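Local coordinates for prohead core protein protease (Enterobacteria phage T4, PDB 5JBL), which acts as a homopentameric serine protease of the phage prohead core, activated by autocleavage once the prohead is complete, and then cuts many prohead proteins, at residues L57-I62 against A148-G153; K86-E91 against I117-M122. The protein carries 3 engineered substitutions. One frame throughout, in Å; residues are numbered along the deposited sequence.

Contact 1: residues L57-I62 against A148-G153; sequences LYIEGI and ANIRAG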
ATOM      1  N   LEU C  57       7.366  -7.608 -21.032  1.00 14.84           N
ATOM      2  CA  LEU C  57       8.384  -8.363 -20.323  1.00 14.87           C
ATOM      3  C   LEU C  57       7.856  -9.773 -20.151  1.00 17.82           C
ATOM      4  O   LEU C  57       6.775  -9.961 -19.581  1.00 13.74           O
ATOM      5  CB  LEU C  57       8.673  -7.722 -18.972  1.00 13.37           C
ATOM      6  CG  LEU C  57       9.627  -8.461 -18.046  1.00 16.85           C
ATOM      7  CD1 LEU C  57      10.994  -8.615 -18.676  1.00 21.81           C
ATOM      8  CD2 LEU C  57       9.717  -7.649 -16.760  1.00 21.51           C
ATOM      9  N   TYR C  58       8.611 -10.764 -20.630  1.00 16.83           N
ATOM     10  CA  TYR C  58       8.147 -12.145 -20.636  1.00 13.44           C
ATOM     11  C   TYR C  58       9.075 -13.066 -19.865  1.00 22.26           C
ATOM     12  O   TYR C  58      10.298 -12.937 -19.941  1.00 19.83           O
ATOM     13  CB  TYR C  58       8.007 -12.666 -22.067  1.00 16.54           C
ATOM     14  CG  TYR C  58       6.803 -12.100 -22.745  1.00 23.31           C
ATOM     15  CD1 TYR C  58       5.603 -12.785 -22.709  1.00 29.17           C
ATOM     16  CD2 TYR C  58       6.845 -10.860 -23.373  1.00 21.83           C
ATOM     17  CE1 TYR C  58       4.484 -12.283 -23.298  1.00 29.28           C
ATOM     18  CE2 TYR C  58       5.710 -10.340 -23.977  1.00 29.19           C
ATOM     19  CZ  TYR C  58       4.528 -11.071 -23.925  1.00 32.07           C
ATOM     20  OH  TYR C  58       3.372 -10.604 -24.499  1.00 39.85           O
ATOM     21  N   ILE C  59       8.479 -14.016 -19.144  1.00 16.41           N
ATOM     22  CA  ILE C  59       9.197 -15.129 -18.541  1.00 17.56           C
ATOM     23  C   ILE C  59       8.831 -16.378 -19.335  1.00 23.17           C
ATOM     24  O   ILE C  59       7.639 -16.679 -19.498  1.00 21.86           O
ATOM     25  CB  ILE C  59       8.842 -15.273 -17.054  1.00 20.31           C
ATOM     26  CG1 ILE C  59       9.189 -13.971 -16.322  1.00 19.50           C
ATOM     27  CG2 ILE C  59       9.576 -16.469 -16.452  1.00 17.92           C
ATOM     28  CD1 ILE C  59       8.598 -13.867 -14.938  1.00 24.04           C
ATOM     29  N   GLU C  60       9.843 -17.093 -19.843  1.00 18.89           N
ATOM     30  CA  GLU C  60       9.589 -18.272 -20.670  1.00 25.27           C
ATOM     31  C   GLU C  60      10.528 -19.410 -20.287  1.00 25.90           C
ATOM     32  O   GLU C  60      11.745 -19.213 -20.171  1.00 23.94           O
ATOM     33  CB  GLU C  60       9.740 -17.941 -22.163  1.00 28.85           C
ATOM     34  CG  GLU C  60       9.288 -19.060 -23.094  1.00 36.99           C
ATOM     35  CD  GLU C  60       9.483 -18.725 -24.571  1.00 52.15           C
ATOM     36  OE1 GLU C  60      10.169 -19.507 -25.267  1.00 61.62           O
ATOM     37  OE2 GLU C  60       8.955 -17.687 -25.040  1.00 47.81           O
ATOM     38  N   GLY C  61       9.961 -20.597 -20.107  1.00 20.33           N
ATOM     39  CA  GLY C  61      10.784 -21.778 -19.870  1.00 20.82           C
ATOM     40  C   GLY C  61       9.965 -22.859 -19.186  1.00 18.66           C
ATOM     41  O   GLY C  61       8.739 -22.896 -19.306  1.00 22.78           O
ATOM     42  N   ILE C  62      10.669 -23.716 -18.457  1.00 20.15           N
ATOM     43  CA  ILE C  62      10.025 -24.841 -17.787  1.00 20.95           C
ATOM     44  C   ILE C  62       9.161 -24.328 -16.647  1.00 24.00           C
ATOM     45  O   ILE C  62       9.649 -23.664 -15.721  1.00 19.39           O
ATOM     46  CB  ILE C  62      11.067 -25.846 -17.285  1.00 19.59           C
ATOM     47  CG1 ILE C  62      11.733 -26.532 -18.482  1.00 26.61           C
ATOM     48  CG2 ILE C  62      10.428 -26.855 -16.334  1.00 24.27           C
ATOM     49  CD1 ILE C  62      12.901 -27.421 -18.110  1.00 30.31           C
ATOM     50  N   ALA C 148      10.212  -4.630 -11.757  1.00 14.35           N
ATOM     51  CA  ALA C 148      11.363  -3.872 -11.290  1.00 11.53           C
ATOM     52  C   ALA C 148      12.427  -4.780 -10.688  1.00 14.23           C
ATOM     53  O   ALA C 148      13.627  -4.519 -10.850  1.00 13.37           O
ATOM     54  CB  ALA C 148      10.920  -2.814 -10.280  1.00 13.56           C
ATOM     55  N   ASN C 149      12.016  -5.813  -9.941  1.00 13.44           N
ATOM     56  CA  ASN C 149      12.983  -6.788  -9.445  1.00 12.98           C
ATOM     57  C   ASN C 149      13.753  -7.405 -10.603  1.00 14.96           C
ATOM     58  O   ASN C 149      14.982  -7.541 -10.556  1.00 13.55           O
ATOM     59  CB  ASN C 149      12.286  -7.912  -8.666  1.00 13.84           C
ATOM     60  CG  ASN C 149      11.779  -7.501  -7.287  1.00 15.47           C
ATOM     61  OD1 ASN C 149      11.818  -6.334  -6.890  1.00 14.59           O
ATOM     62  ND2 ASN C 149      11.288  -8.497  -6.538  1.00 14.28           N
ATOM     63  N   ILE C 150      13.029  -7.829 -11.641  1.00 11.62           N
ATOM     64  CA  ILE C 150      13.665  -8.438 -12.806  1.00 11.60           C
ATOM     65  C   ILE C 150      14.601  -7.449 -13.492  1.00 16.30           C
ATOM     66  O   ILE C 150      15.717  -7.806 -13.890  1.00 13.82           O
ATOM     67  CB  ILE C 150      12.591  -8.966 -13.782  1.00 14.13           C
ATOM     68  CG1 ILE C 150      11.936 -10.229 -13.223  1.00 19.98           C
ATOM     69  CG2 ILE C 150      13.186  -9.249 -15.129  1.00 15.83           C
ATOM     70  CD1 ILE C 150      10.657 -10.650 -13.985  1.00 13.54           C
ATOM     71  N   ARG C 151      14.171  -6.188 -13.649  1.00 14.42           N
ATOM     72  CA  ARG C 151      15.056  -5.252 -14.325  1.00 13.60           C
ATOM     73  C   ARG C 151      16.253  -4.883 -13.468  1.00 21.76           C
ATOM     74  O   ARG C 151      17.286  -4.475 -14.013  1.00 17.05           O
ATOM     75  CB  ARG C 151      14.294  -3.999 -14.770  1.00 14.70           C
ATOM     76  CG  ARG C 151      13.321  -4.344 -15.888  1.00 20.93           C
ATOM     77  CD  ARG C 151      12.650  -3.166 -16.527  1.00 26.48           C
ATOM     78  NE  ARG C 151      11.802  -3.648 -17.611  1.00 27.92           N
ATOM     79  CZ  ARG C 151      10.475  -3.604 -17.614  1.00 25.01           C
ATOM     80  NH1 ARG C 151       9.822  -3.066 -16.599  1.00 23.02           N
ATOM     81  NH2 ARG C 151       9.797  -4.080 -18.657  1.00 18.01           N
ATOM     82  N   ALA C 152      16.165  -5.064 -12.153  1.00 15.71           N
ATOM     83  CA  ALA C 152      17.356  -4.906 -11.335  1.00 17.14           C
ATOM     84  C   ALA C 152      18.264  -6.121 -11.409  1.00 15.03           C
ATOM     85  O   ALA C 152      19.376  -6.081 -10.885  1.00 17.09           O
ATOM     86  CB  ALA C 152      16.954  -4.621  -9.879  1.00 15.85           C
ATOM     87  N   GLY C 153      17.822  -7.208 -12.031  1.00 20.39           N
ATOM     88  CA  GLY C 153      18.658  -8.379 -12.217  1.00 16.69           C
ATOM     89  C   GLY C 153      18.108  -9.664 -11.628  1.00 17.26           C
ATOM     90  O   GLY C 153      18.698 -10.724 -11.860  1.00 17.05           O
TER
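Leu57 and Ile59, two residues apart on strand 53-65, meet Ile150 from the last turn of helix 142-151 in a small patch of branched aliphatic carbons. Ile150 is aimed at the strand: its CD1 lies between Ile59 CD1, at 3.9 Å, and Leu57 CD2, at 4.2 Å, and its CG2 adds a second touch on Leu57 CD2. Ile59 does not point straight at the helix; its CG1 stands beside the backbone N (chi1 -59°) and the chain then runs on extended, which carries the CD1 methyl forward to the meeting point. Ile36 of strand 35-38 packs on both Leu57 and Ile150, and Pro33 and Pro156 border Ile59.

The second kind of contact pairs a charge with hydrocarbon. Arg151 stretches out from CG to NE and reaches Leu57 from the opposite direction, its NH2 ending 3.8 Å from Leu57 CB. One face of the guanidinium is covered by Leu57 CD2, set 4.0 Å above the plane and displaced toward the rim. All three nitrogens are hydrogen-bonded outside the two segments: NH1 in a salt bridge with Glu137, NE in one with Asp38, and NH2 bonded as well.

No hydrogen bond links residues 57-62 to 148-153. The backbone of the strand is engaged with its neighbours, Leu57 and Ile59 bonding to Val135 and Ala133, and the helix closes in a Schellman motif at Gly153, whose N bonds back to Ile150 O at 2.9 Å. Residues 148-153 belong to the homomultimerization region, and Arg151 O accepts a bond from Lys54 of a second subunit. The chemistry therefore implies division of labour: methyl contacts seat the helix end on the sheet, and two acidic residues of the same chain fix the arginine that lies over Leu57.

Contact 2: residues K86-E91 against I117-M122; sequences KDYINE and IIIEDM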
ATOM      1  N   LYS C  86      -3.975 -29.935 -19.755  1.00 25.90           N
ATOM      2  CA  LYS C  86      -4.987 -29.735 -20.794  1.00 25.46           C
ATOM      3  C   LYS C  86      -6.203 -28.997 -20.246  1.00 22.32           C
ATOM      4  O   LYS C  86      -6.700 -28.051 -20.862  1.00 24.86           O
ATOM      5  CB  LYS C  86      -5.404 -31.085 -21.381  1.00 27.77           C
ATOM      6  CG  LYS C  86      -6.546 -31.007 -22.387  1.00 45.57           C
ATOM      7  CD  LYS C  86      -6.490 -32.172 -23.371  1.00 57.73           C
ATOM      8  CE  LYS C  86      -5.255 -32.099 -24.263  1.00 63.52           C
ATOM      9  NZ  LYS C  86      -5.189 -33.244 -25.212  1.00 72.81           N
ATOM     10  N   ASP C  87      -6.689 -29.407 -19.074  1.00 22.71           N
ATOM     11  CA  ASP C  87      -7.848 -28.741 -18.492  1.00 24.04           C
ATOM     12  C   ASP C  87      -7.525 -27.305 -18.113  1.00 24.11           C
ATOM     13  O   ASP C  87      -8.355 -26.407 -18.287  1.00 22.26           O
ATOM     14  CB  ASP C  87      -8.332 -29.522 -17.268  1.00 29.06           C
ATOM     15  CG  ASP C  87      -9.042 -30.823 -17.641  1.00 45.00           C
ATOM     16  OD1 ASP C  87      -9.438 -30.979 -18.823  1.00 48.02           O
ATOM     17  OD2 ASP C  87      -9.206 -31.689 -16.745  1.00 44.78           O
ATOM     18  N   TYR C  88      -6.324 -27.069 -17.589  1.00 19.02           N
ATOM     19  CA  TYR C  88      -5.929 -25.720 -17.219  1.00 24.76           C
ATOM     20  C   TYR C  88      -5.789 -24.830 -18.450  1.00 25.55           C
ATOM     21  O   TYR C  88      -6.169 -23.648 -18.417  1.00 23.95           O
ATOM     22  CB  TYR C  88      -4.628 -25.786 -16.419  1.00 18.36           C
ATOM     23  CG  TYR C  88      -4.068 -24.448 -16.012  1.00 20.51           C
ATOM     24  CD1 TYR C  88      -3.073 -23.837 -16.769  1.00 17.69           C
ATOM     25  CD2 TYR C  88      -4.534 -23.792 -14.882  1.00 14.82           C
ATOM     26  CE1 TYR C  88      -2.549 -22.599 -16.402  1.00 19.59           C
ATOM     27  CE2 TYR C  88      -4.012 -22.570 -14.510  1.00 13.85           C
ATOM     28  CZ  TYR C  88      -3.012 -21.980 -15.276  1.00 19.77           C
ATOM     29  OH  TYR C  88      -2.464 -20.759 -14.888  1.00 17.78           O
ATOM     30  N   ILE C  89      -5.243 -25.374 -19.546  1.00 24.53           N
ATOM     31  CA  ILE C  89      -5.177 -24.614 -20.797  1.00 23.30           C
ATOM     32  C   ILE C  89      -6.578 -24.256 -21.268  1.00 20.04           C
ATOM     33  O   ILE C  89      -6.850 -23.113 -21.651  1.00 19.97           O
ATOM     34  CB  ILE C  89      -4.405 -25.394 -21.878  1.00 22.48           C
ATOM     35  CG1 ILE C  89      -2.906 -25.458 -21.542  1.00 22.93           C
ATOM     36  CG2 ILE C  89      -4.619 -24.760 -23.253  1.00 25.11           C
ATOM     37  CD1 ILE C  89      -2.100 -26.452 -22.412  1.00 20.58           C
ATOM     38  N   ASN C  90      -7.499 -25.221 -21.232  1.00 21.19           N
ATOM     39  CA  ASN C  90      -8.854 -24.942 -21.706  1.00 23.23           C
ATOM     40  C   ASN C  90      -9.612 -24.010 -20.767  1.00 23.15           C
ATOM     41  O   ASN C  90     -10.389 -23.162 -21.223  1.00 25.46           O
ATOM     42  CB  ASN C  90      -9.625 -26.242 -21.889  1.00 27.37           C
ATOM     43  CG  ASN C  90      -9.170 -27.014 -23.100  1.00 26.53           C
ATOM     44  OD1 ASN C  90      -8.676 -26.426 -24.065  1.00 27.91           O
ATOM     45  ND2 ASN C  90      -9.335 -28.332 -23.065  1.00 26.16           N
ATOM     46  N   GLU C  91      -9.434 -24.180 -19.460  1.00 20.95           N
ATOM     47  CA  GLU C  91     -10.221 -23.424 -18.497  1.00 26.91           C
ATOM     48  C   GLU C  91      -9.638 -22.047 -18.198  1.00 21.83           C
ATOM     49  O   GLU C  91     -10.392 -21.114 -17.907  1.00 22.07           O
ATOM     50  CB  GLU C  91     -10.343 -24.227 -17.204  1.00 27.70           C
ATOM     51  CG  GLU C  91     -11.291 -25.419 -17.322  1.00 47.63           C
ATOM     52  CD  GLU C  91     -11.104 -26.436 -16.202  1.00 62.99           C
ATOM     53  OE1 GLU C  91     -11.277 -27.648 -16.463  1.00 70.46           O
ATOM     54  OE2 GLU C  91     -10.781 -26.028 -15.066  1.00 67.85           O
ATOM     55  N   ILE C 117       1.556 -11.872 -13.046  1.00 12.63           N
ATOM     56  CA  ILE C 117       1.836 -12.411 -14.370  1.00 11.66           C
ATOM     57  C   ILE C 117       0.560 -12.986 -14.948  1.00 12.03           C
ATOM     58  O   ILE C 117      -0.394 -13.293 -14.231  1.00 13.00           O
ATOM     59  CB  ILE C 117       2.921 -13.522 -14.360  1.00 17.01           C
ATOM     60  CG1 ILE C 117       2.493 -14.699 -13.488  1.00 21.41           C
ATOM     61  CG2 ILE C 117       4.221 -13.001 -13.865  1.00 15.94           C
ATOM     62  CD1 ILE C 117       1.919 -15.867 -14.303  1.00 30.04           C
ATOM     63  N   ILE C 118       0.558 -13.167 -16.266  1.00 12.33           N
ATOM     64  CA  ILE C 118      -0.500 -13.908 -16.929  1.00 14.42           C
ATOM     65  C   ILE C 118       0.143 -14.876 -17.913  1.00 18.20           C
ATOM     66  O   ILE C 118       1.016 -14.491 -18.696  1.00 16.42           O
ATOM     67  CB  ILE C 118      -1.518 -12.972 -17.611  1.00 12.17           C
ATOM     68  CG1 ILE C 118      -2.645 -13.798 -18.244  1.00 20.81           C
ATOM     69  CG2 ILE C 118      -0.834 -12.033 -18.640  1.00 12.20           C
ATOM     70  CD1 ILE C 118      -3.856 -12.981 -18.666  1.00 18.86           C
ATOM     71  N   ILE C 119      -0.275 -16.138 -17.857  1.00 11.87           N
ATOM     72  CA  ILE C 119       0.251 -17.165 -18.750  1.00 12.42           C
ATOM     73  C   ILE C 119      -0.446 -17.056 -20.098  1.00 13.89           C
ATOM     74  O   ILE C 119      -1.677 -17.115 -20.176  1.00 19.05           O
ATOM     75  CB  ILE C 119       0.065 -18.567 -18.142  1.00 12.45           C
ATOM     76  CG1 ILE C 119       0.942 -18.707 -16.895  1.00 20.13           C
ATOM     77  CG2 ILE C 119       0.355 -19.666 -19.202  1.00 13.34           C
ATOM     78  CD1 ILE C 119       0.853 -20.064 -16.194  1.00 22.58           C
ATOM     79  N   GLU C 120       0.345 -16.911 -21.176  1.00 16.33           N
ATOM     80  CA  GLU C 120      -0.193 -16.793 -22.527  1.00 17.40           C
ATOM     81  C   GLU C 120      -0.192 -18.105 -23.295  1.00 18.80           C
ATOM     82  O   GLU C 120      -0.982 -18.252 -24.233  1.00 21.59           O
ATOM     83  CB  GLU C 120       0.606 -15.770 -23.352  1.00 21.25           C
ATOM     84  CG  GLU C 120       0.732 -14.436 -22.669  1.00 27.67           C
ATOM     85  CD  GLU C 120       1.175 -13.341 -23.620  1.00 33.47           C
ATOM     86  OE1 GLU C 120       1.879 -13.644 -24.607  1.00 36.77           O
ATOM     87  OE2 GLU C 120       0.812 -12.177 -23.372  1.00 29.44           O
ATOM     88  N   ASP C 121       0.671 -19.047 -22.937  1.00 16.37           N
ATOM     89  CA  ASP C 121       0.757 -20.285 -23.705  1.00 19.91           C
ATOM     90  C   ASP C 121       1.524 -21.297 -22.879  1.00 16.53           C
ATOM     91  O   ASP C 121       2.380 -20.937 -22.064  1.00 21.04           O
ATOM     92  CB  ASP C 121       1.447 -20.069 -25.060  1.00 33.25           C
ATOM     93  CG  ASP C 121       1.092 -21.149 -26.087  1.00 47.84           C
ATOM     94  OD1 ASP C 121       1.478 -21.002 -27.266  1.00 54.68           O
ATOM     95  OD2 ASP C 121       0.433 -22.145 -25.718  1.00 46.35           O
ATOM     96  N   MET C 122       1.178 -22.558 -23.061  1.00 19.85           N
ATOM     97  CA  MET C 122       1.890 -23.657 -22.420  1.00 20.76           C
ATOM     98  C   MET C 122       2.008 -24.771 -23.437  1.00 27.31           C
ATOM     99  O   MET C 122       1.129 -24.934 -24.279  1.00 24.94           O
ATOM    100  CB  MET C 122       1.195 -24.184 -21.148  1.00 21.65           C
ATOM    101  CG  MET C 122       1.174 -23.190 -20.000  1.00 27.90           C
ATOM    102  SD  MET C 122       0.267 -23.759 -18.549  1.00 34.54           S
ATOM    103  CE  MET C 122       1.429 -24.902 -17.841  1.00 39.66           C
TER
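Tyr88 of helix 78-93 and Met122 of strand 115-125 make the close part of this contact, a Met-aromatic pair. The sulfur comes to the ring at its edge: Met122 SD is 3.7 Å from Tyr88 CE1 and 3.8 Å from Tyr88 CD1. Seen from the ring centroid, SD lies 74° off the normal. Met122 gets there by running straight through chi2 and bending at chi3 (77°), and the two side chains cross at about a right angle. Further along the same edge sits the CD1 methyl of Ile119, which is 3.6 Å from Tyr88 OH and also lies near the ring plane. Carbon thus closes in beside a buried phenol oxygen, which has a polar partner beyond the two segments in the backbone N of Gly185. That hydrogen bond helps hold the outer end of the tyrosine while sulfur and methyl line its edge.

One position on, the packing relaxes. Ile89 points at the strand, but its touch is longer, CD1 lying 4.2 Å from Met122 CB and 4.0 Å from Met122 O, and it stays partly exposed. The exposed residues Lys86, Asn90 and Glu91 mark the solvent side of the helix. On the strand, Glu120 and Asp121 both face Arg132 across a classic beta bulge, and Glu120 forms a salt bridge with that arginine.

The axes of 86-91 and 117-122 come within 9.7 Å, their directions 140° apart, an oblique, broadly antiparallel passage. Val93, at the end of the helix, packs on both Tyr88 and Ile119. Strand 181-189 adjoins the buried side through Leu182 and Val186, and Val129 of strand 128-135 touches Met122, placing the contact between the helix and strands from both sheets.

In the fold
Contacts 1 and 2 lie on one antiparallel sheet, their centres 19 Å apart, with strand 128-135 between strands 53-65 and 115-125. They also touch directly: Tyr58 OH is 3.2 Å from Glu120 OE2, a probable hydrogen bond. In sequence, both segments of contact 2 fall between those of contact 1. Neither touches the active-site position held by the engineered Ala159: side chain to side chain, Ile59 is about 12 Å away and Ile119 about 11 Å. Contact 1 carries the helix of the homomultimerization region and reaches a second subunit, while in segment 117-122 Ile118 packs on Gly153 of a third subunit.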